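PDB 6GKV: coclaurine N-methyltransferase from Coptis japonica, which catalyses transfer of a methyl group from S-adenosyl-L-methionine to the nitrogen of coclaurine in alkaloid biosynthesis. Local coordinates for residues L199-K204 against I257-S262; A49-L54 against T232-Y237. All blocks are in the same frame, centred on the assembly; numbering follows the deposited sequence.

Contact 1: L199-K204 against I257-S262; sequences LFEHMK and IIPSAS. With SAH (S-adenosyl-L-homocysteine), chain C.
The flat peptide carbonyl of E201 accepts I257 N in its own plane: the 2.8 Å bond to E201 O has a C=O...N angle of 147°. The neighbouring flat group, the imidazole of H202, turns to the cofactor instead, its CD2 lying 3.9 Å from SAH C8 in an oblique approach. Y75 stands nearly perpendicular to this ring and bonds NE2 through its hydroxyl, while ND1 bonds T255 O, and these two bonds fix the ring's rotation. Around the backbone bond the aliphatic side chain of I257 meets polar atoms as well as the K204 chain. CD1 of I257 rests 3.6 Å from M203 O and 3.8 Å from K204 CD, and K204 crosses that isoleucine obliquely, with NZ 3.6 Å from I257 CG1. E201 lays CB and CG beside I257 O; its chain bends at chi2 (95°), and its carboxylate OE2 bonds I228 N. On the cofactor side, M203 CE comes within 3.7 Å of SAH N6. H202 and I258, one from each segment, both touch the bound tetrahydroisoquinoline. The one hydrogen bond between 199-204 and 257-262 runs main chain to main chain and uses no ligand-facing side-chain atom, consistent with a pocket wall whose two parts are joined through the backbone.

Contact 2: A49-L54 against T232-Y237; sequences AEIQNL and TFAYHY
At T232 the contact is with the backbone: I51 CD1 packs 3.6 Å from T232 O. The same methyl reaches the main chain at F233, whose ring leads elsewhere, stacking on H230 and meeting Y40 edge-to-face. A234 then points at the helix, and its methyl touches two side chains one turn apart: A234 CB is 3.8 Å from L54 CD2 and 4.1 Å from I51 CD1. Here helix 44-58 packs on the lead-in and residues of strand 235-236, which pairs antiparallel with 257-258 beside the Rossmann-like methyltransferase core. Y235 turns its side chain from the helix, its hydroxyl bonded to W342 NE1, yet Y235 N remains 3.7 Å from L54 CD2. Having CG anti to the backbone N (chi1 -168°), L54 spreads its two methyls along the strand, CD2 over the A234-Y235 peptide and CD1 farther on. Cut back to an alanine here, the side chain would be likely to open a gap by that peptide, leaving the A234 methyl with I51 alone on the helix segment and H236 NE2 without its methyl neighbour. At H236 the ring end swings nearer the helix, NE2 lying 3.6 Å from L54 CD1 at an oblique approach, and L58 of the same helix also touches this histidine.

Overall arrangement
The centres of the two contacts lie about 10 Å apart, and the antiparallel ribbon of strands 235-236 and 257-258 joins them: contact 2 uses one strand, contact 1 the other. A probable hydrogen bond of 2.7 Å from Y235 N to I258 O bridges the pair. Along the chain the segments alternate, 49-54, 199-204, 232-237, then 257-262. Segment 199-204 follows strand 191-197 of the central mixed sheet, and 232-237 follows its neighbour 221-230. The ribbon thus lies between helix 44-58, on the side away from the ligands, and the cofactor-binding loop, illustrating how the insertion between strands 221-230 and 272-279 of a methyltransferase sheet can connect an N-terminal helix to the active site.

Contact 1: L199-K204 against I257-S262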
loop_
_atom_site.group_PDB
_atom_site.type_symbol
_atom_site.label_atom_id
_atom_site.label_comp_id
_atom_site.label_asym_id
_atom_site.label_seq_id
_atom_site.Cartn_x
_atom_site.Cartn_y
_atom_site.Cartn_z
ATOM N N LEU A 199 -5.638 -8.370 16.634
ATOM C CA LEU A 199 -5.822 -9.812 16.717
ATOM C C LEU A 199 -4.993 -10.509 15.650
ATOM O O LEU A 199 -4.383 -11.550 15.902
ATOM C CB LEU A 199 -7.290 -10.175 16.548
ATOM C CG LEU A 199 -7.587 -11.668 16.378
ATOM C CD1 LEU A 199 -7.405 -12.407 17.703
ATOM C CD2 LEU A 199 -8.980 -11.888 15.802
ATOM N N PHE A 200 -4.957 -9.902 14.468
ATOM C CA PHE A 200 -4.317 -10.472 13.278
ATOM C C PHE A 200 -2.842 -10.727 13.436
ATOM O O PHE A 200 -2.298 -11.623 12.783
ATOM C CB PHE A 200 -4.527 -9.543 12.063
ATOM C CG PHE A 200 -5.879 -9.669 11.427
ATOM C CD1 PHE A 200 -6.988 -10.052 12.173
ATOM C CD2 PHE A 200 -6.035 -9.457 10.064
ATOM C CE1 PHE A 200 -8.249 -10.195 11.574
ATOM C CE2 PHE A 200 -7.298 -9.606 9.451
ATOM C CZ PHE A 200 -8.401 -9.973 10.207
ATOM N N GLU A 201 -2.193 -9.937 14.295
ATOM C CA GLU A 201 -0.778 -10.128 14.622
ATOM C C GLU A 201 -0.439 -11.552 15.110
ATOM O O GLU A 201 0.722 -11.981 15.051
ATOM C CB GLU A 201 -0.342 -9.108 15.687
ATOM C CG GLU A 201 -0.307 -7.639 15.187
ATOM C CD GLU A 201 -1.579 -6.867 15.498
ATOM O OE1 GLU A 201 -2.676 -7.437 15.389
ATOM O OE2 GLU A 201 -1.479 -5.683 15.887
ATOM N N HIS A 202 -1.460 -12.263 15.592
ATOM C CA HIS A 202 -1.343 -13.641 16.085
ATOM C C HIS A 202 -1.754 -14.672 15.048
ATOM O O HIS A 202 -1.610 -15.877 15.250
ATOM C CB HIS A 202 -2.213 -13.814 17.320
ATOM C CG HIS A 202 -1.814 -12.939 18.464
ATOM N ND1 HIS A 202 -0.544 -12.953 19.001
ATOM C CD2 HIS A 202 -2.521 -12.039 19.188
ATOM C CE1 HIS A 202 -0.484 -12.096 20.005
ATOM N NE2 HIS A 202 -1.670 -11.530 20.139
ATOM N N MET A 203 -2.305 -14.184 13.941
ATOM C CA MET A 203 -2.791 -15.053 12.881
ATOM C C MET A 203 -1.731 -15.187 11.817
ATOM O O MET A 203 -0.688 -14.561 11.914
ATOM C CB MET A 203 -4.086 -14.510 12.283
ATOM C CG MET A 203 -5.127 -14.156 13.318
ATOM S SD MET A 203 -5.737 -15.594 14.224
ATOM C CE MET A 203 -5.534 -15.048 15.920
ATOM N N LYS A 204 -2.014 -16.001 10.803
ATOM C CA LYS A 204 -1.081 -16.234 9.718
ATOM C C LYS A 204 -1.774 -16.030 8.378
ATOM O O LYS A 204 -1.606 -14.992 7.736
ATOM C CB LYS A 204 -0.496 -17.645 9.797
ATOM C CG LYS A 204 0.277 -17.928 11.072
ATOM C CD LYS A 204 1.425 -16.940 11.251
ATOM C CE LYS A 204 2.273 -17.271 12.490
ATOM N NZ LYS A 204 3.100 -16.097 12.884
ATOM N N ILE A 257 3.320 -11.575 14.144
ATOM C CA ILE A 257 3.697 -10.996 12.850
ATOM C C ILE A 257 3.624 -9.468 12.941
ATOM O O ILE A 257 2.711 -8.911 13.567
ATOM C CB ILE A 257 2.787 -11.488 11.698
ATOM C CG1 ILE A 257 3.216 -12.866 11.210
ATOM C CG2 ILE A 257 2.875 -10.585 10.518
ATOM C CD1 ILE A 257 2.286 -13.428 10.154
ATOM N N ILE A 258 4.622 -8.793 12.376
ATOM C CA ILE A 258 4.546 -7.339 12.234
ATOM C C ILE A 258 4.222 -6.984 10.787
ATOM O O ILE A 258 5.097 -7.087 9.911
ATOM C CB ILE A 258 5.858 -6.645 12.640
ATOM C CG1 ILE A 258 6.306 -7.143 14.011
ATOM C CG2 ILE A 258 5.686 -5.123 12.609
ATOM C CD1 ILE A 258 5.346 -6.783 15.127
ATOM N N PRO A 259 2.959 -6.606 10.521
ATOM C CA PRO A 259 2.610 -6.243 9.137
ATOM C C PRO A 259 3.139 -4.850 8.745
ATOM O O PRO A 259 3.434 -4.021 9.598
ATOM C CB PRO A 259 1.057 -6.277 9.129
ATOM C CG PRO A 259 0.615 -6.642 10.556
ATOM C CD PRO A 259 1.824 -6.431 11.456
ATOM N N SER A 260 3.298 -4.614 7.454
ATOM C CA SER A 260 3.430 -3.247 6.943
ATOM C C SER A 260 2.133 -2.520 7.161
ATOM O O SER A 260 1.077 -3.143 7.303
ATOM C CB SER A 260 3.756 -3.254 5.459
ATOM O OG SER A 260 2.768 -4.030 4.797
ATOM N N ALA A 261 2.196 -1.198 7.164
ATOM C CA ALA A 261 0.969 -0.416 7.242
ATOM C C ALA A 261 0.068 -0.710 6.037
ATOM O O ALA A 261 -1.149 -0.612 6.143
ATOM C CB ALA A 261 1.283 1.062 7.342
ATOM N N SER A 262 0.672 -1.104 4.915
ATOM C CA SER A 262 -0.052 -1.409 3.666
ATOM C C SER A 262 -0.589 -2.828 3.541
ATOM O O SER A 262 -1.116 -3.187 2.490
ATOM C CB SER A 262 0.867 -1.186 2.469
ATOM O OG SER A 262 1.801 -2.265 2.392
HETATM N N SAH C . -8.816 -6.630 21.641
HETATM C CA SAH C . -8.444 -6.538 23.046
HETATM C CB SAH C . -7.187 -7.348 23.330
HETATM C CG SAH C . -6.164 -7.411 22.200
HETATM S SD SAH C . -4.840 -8.592 22.584
HETATM C C SAH C . -8.221 -5.097 23.477
HETATM O O SAH C . -8.071 -4.244 22.601
HETATM O OXT SAH C . -8.181 -4.770 24.676
HETATM C "C5'" SAH C . -5.474 -9.856 21.447
HETATM C "C4'" SAH C . -6.819 -10.467 21.859
HETATM O "O4'" SAH C . -7.207 -11.474 20.937
HETATM C "C3'" SAH C . -6.771 -11.129 23.229
HETATM O "O3'" SAH C . -7.999 -10.913 23.878
HETATM C "C2'" SAH C . -6.668 -12.608 22.953
HETATM O "O2'" SAH C . -7.328 -13.308 23.979
HETATM C "C1'" SAH C . -7.377 -12.719 21.605
HETATM N N9 SAH C . -6.892 -13.846 20.776
HETATM C C8 SAH C . -5.596 -14.152 20.418
HETATM N N7 SAH C . -5.615 -15.273 19.651
HETATM C C5 SAH C . -6.906 -15.688 19.515
HETATM C C6 SAH C . -7.500 -16.769 18.853
HETATM N N6 SAH C . -6.764 -17.652 18.172
HETATM N N1 SAH C . -8.873 -16.923 18.910
HETATM C C2 SAH C . -9.646 -16.022 19.620
HETATM N N3 SAH C . -9.055 -14.957 20.270
HETATM C C4 SAH C . -7.709 -14.798 20.219
#

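Contact 2: A49-L54 against T232-Y237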
loop_
_atom_site.group_PDB
_atom_site.type_symbol
_atom_site.label_atom_id
_atom_site.label_comp_id
_atom_site.label_asym_id
_atom_site.label_seq_id
_atom_site.Cartn_x
_atom_site.Cartn_y
_atom_site.Cartn_z
ATOM N N ALA A 49 8.763 -6.334 -3.513
ATOM C CA ALA A 49 8.965 -7.770 -3.633
ATOM C C ALA A 49 9.005 -8.491 -2.275
ATOM O O ALA A 49 8.471 -9.591 -2.165
ATOM C CB ALA A 49 10.241 -8.046 -4.405
ATOM N N GLU A 50 9.630 -7.890 -1.254
ATOM C CA GLU A 50 9.574 -8.434 0.124
ATOM C C GLU A 50 8.154 -8.510 0.662
ATOM O O GLU A 50 7.784 -9.472 1.315
ATOM C CB GLU A 50 10.413 -7.601 1.090
ATOM C CG GLU A 50 11.897 -7.838 0.973
ATOM C CD GLU A 50 12.253 -9.317 1.145
ATOM O OE1 GLU A 50 11.808 -9.939 2.144
ATOM O OE2 GLU A 50 12.972 -9.861 0.275
ATOM N N ILE A 51 7.347 -7.498 0.382
ATOM C CA ILE A 51 5.967 -7.533 0.831
ATOM C C ILE A 51 5.213 -8.669 0.130
ATOM O O ILE A 51 4.310 -9.257 0.700
ATOM C CB ILE A 51 5.245 -6.187 0.589
ATOM C CG1 ILE A 51 5.956 -5.055 1.337
ATOM C CG2 ILE A 51 3.760 -6.266 1.051
ATOM C CD1 ILE A 51 5.783 -5.142 2.836
ATOM N N GLN A 52 5.601 -8.985 -1.104
ATOM C CA GLN A 52 4.889 -9.988 -1.887
ATOM C C GLN A 52 5.285 -11.401 -1.463
ATOM O O GLN A 52 4.452 -12.304 -1.476
ATOM C CB GLN A 52 5.158 -9.784 -3.382
ATOM C CG GLN A 52 4.593 -8.484 -3.927
ATOM C CD GLN A 52 3.105 -8.385 -3.707
ATOM O OE1 GLN A 52 2.332 -9.090 -4.356
ATOM N NE2 GLN A 52 2.690 -7.518 -2.775
ATOM N N ASN A 53 6.559 -11.579 -1.105
ATOM C CA ASN A 53 7.059 -12.834 -0.603
ATOM C C ASN A 53 6.291 -13.234 0.638
ATOM O O ASN A 53 5.869 -14.382 0.779
ATOM C CB ASN A 53 8.546 -12.733 -0.293
ATOM C CG ASN A 53 9.386 -12.659 -1.539
ATOM O OD1 ASN A 53 8.881 -12.866 -2.639
ATOM N ND2 ASN A 53 10.680 -12.369 -1.382
ATOM N N LEU A 54 6.072 -12.269 1.521
ATOM C CA LEU A 54 5.326 -12.549 2.732
ATOM C C LEU A 54 3.807 -12.704 2.472
ATOM O O LEU A 54 3.197 -13.656 2.951
ATOM C CB LEU A 54 5.598 -11.461 3.778
ATOM C CG LEU A 54 5.078 -11.821 5.173
ATOM C CD1 LEU A 54 5.558 -13.213 5.568
ATOM C CD2 LEU A 54 5.486 -10.791 6.203
ATOM N N THR A 232 6.657 0.565 6.592
ATOM C CA THR A 232 7.094 0.125 5.264
ATOM C C THR A 232 7.215 -1.385 5.057
ATOM O O THR A 232 6.662 -1.925 4.092
ATOM C CB THR A 232 8.429 0.745 4.961
ATOM O OG1 THR A 232 8.293 2.156 5.111
ATOM C CG2 THR A 232 8.895 0.392 3.558
ATOM N N PHE A 233 7.952 -2.068 5.934
ATOM C CA PHE A 233 8.169 -3.492 5.718
ATOM C C PHE A 233 7.324 -4.357 6.645
ATOM O O PHE A 233 6.646 -3.863 7.547
ATOM C CB PHE A 233 9.669 -3.861 5.818
ATOM C CG PHE A 233 10.374 -3.412 7.089
ATOM C CD1 PHE A 233 10.292 -4.159 8.256
ATOM C CD2 PHE A 233 11.207 -2.292 7.083
ATOM C CE1 PHE A 233 10.968 -3.768 9.408
ATOM C CE2 PHE A 233 11.891 -1.901 8.239
ATOM C CZ PHE A 233 11.762 -2.638 9.398
ATOM N N ALA A 234 7.311 -5.651 6.374
ATOM C CA ALA A 234 6.509 -6.567 7.166
ATOM C C ALA A 234 7.370 -7.769 7.505
ATOM O O ALA A 234 8.317 -8.077 6.769
ATOM C CB ALA A 234 5.246 -6.984 6.410
ATOM N N TYR A 235 7.065 -8.444 8.614
ATOM C CA TYR A 235 7.875 -9.610 8.984
ATOM C C TYR A 235 7.311 -10.479 10.095
ATOM O O TYR A 235 6.668 -9.996 11.045
ATOM C CB TYR A 235 9.296 -9.171 9.370
ATOM C CG TYR A 235 9.405 -8.139 10.486
ATOM C CD1 TYR A 235 9.037 -6.814 10.282
ATOM C CD2 TYR A 235 9.925 -8.484 11.729
ATOM C CE1 TYR A 235 9.157 -5.863 11.294
ATOM C CE2 TYR A 235 10.045 -7.549 12.742
ATOM C CZ TYR A 235 9.666 -6.234 12.513
ATOM O OH TYR A 235 9.787 -5.300 13.507
ATOM N N HIS A 236 7.535 -11.782 9.940
ATOM C CA HIS A 236 7.371 -12.739 11.038
ATOM C C HIS A 236 8.229 -12.265 12.211
ATOM O O HIS A 236 9.383 -11.863 11.998
ATOM C CB HIS A 236 7.814 -14.152 10.637
ATOM C CG HIS A 236 6.908 -14.852 9.669
ATOM N ND1 HIS A 236 5.710 -15.426 10.050
ATOM C CD2 HIS A 236 7.062 -15.147 8.354
ATOM C CE1 HIS A 236 5.150 -16.009 9.005
ATOM N NE2 HIS A 236 5.950 -15.855 7.960
ATOM N N TYR A 237 7.705 -12.289 13.438
ATOM C CA TYR A 237 8.567 -11.914 14.569
ATOM C C TYR A 237 9.433 -13.124 14.933
ATOM O O TYR A 237 9.141 -13.843 15.878
ATOM C CB TYR A 237 7.749 -11.353 15.770
ATOM C CG TYR A 237 8.485 -10.163 16.375
ATOM C CD1 TYR A 237 9.192 -9.335 15.525
ATOM C CD2 TYR A 237 8.448 -9.826 17.745
ATOM C CE1 TYR A 237 9.900 -8.277 15.965
ATOM C CE2 TYR A 237 9.164 -8.681 18.208
ATOM C CZ TYR A 237 9.888 -7.929 17.298
ATOM O OH TYR A 237 10.640 -6.815 17.621
#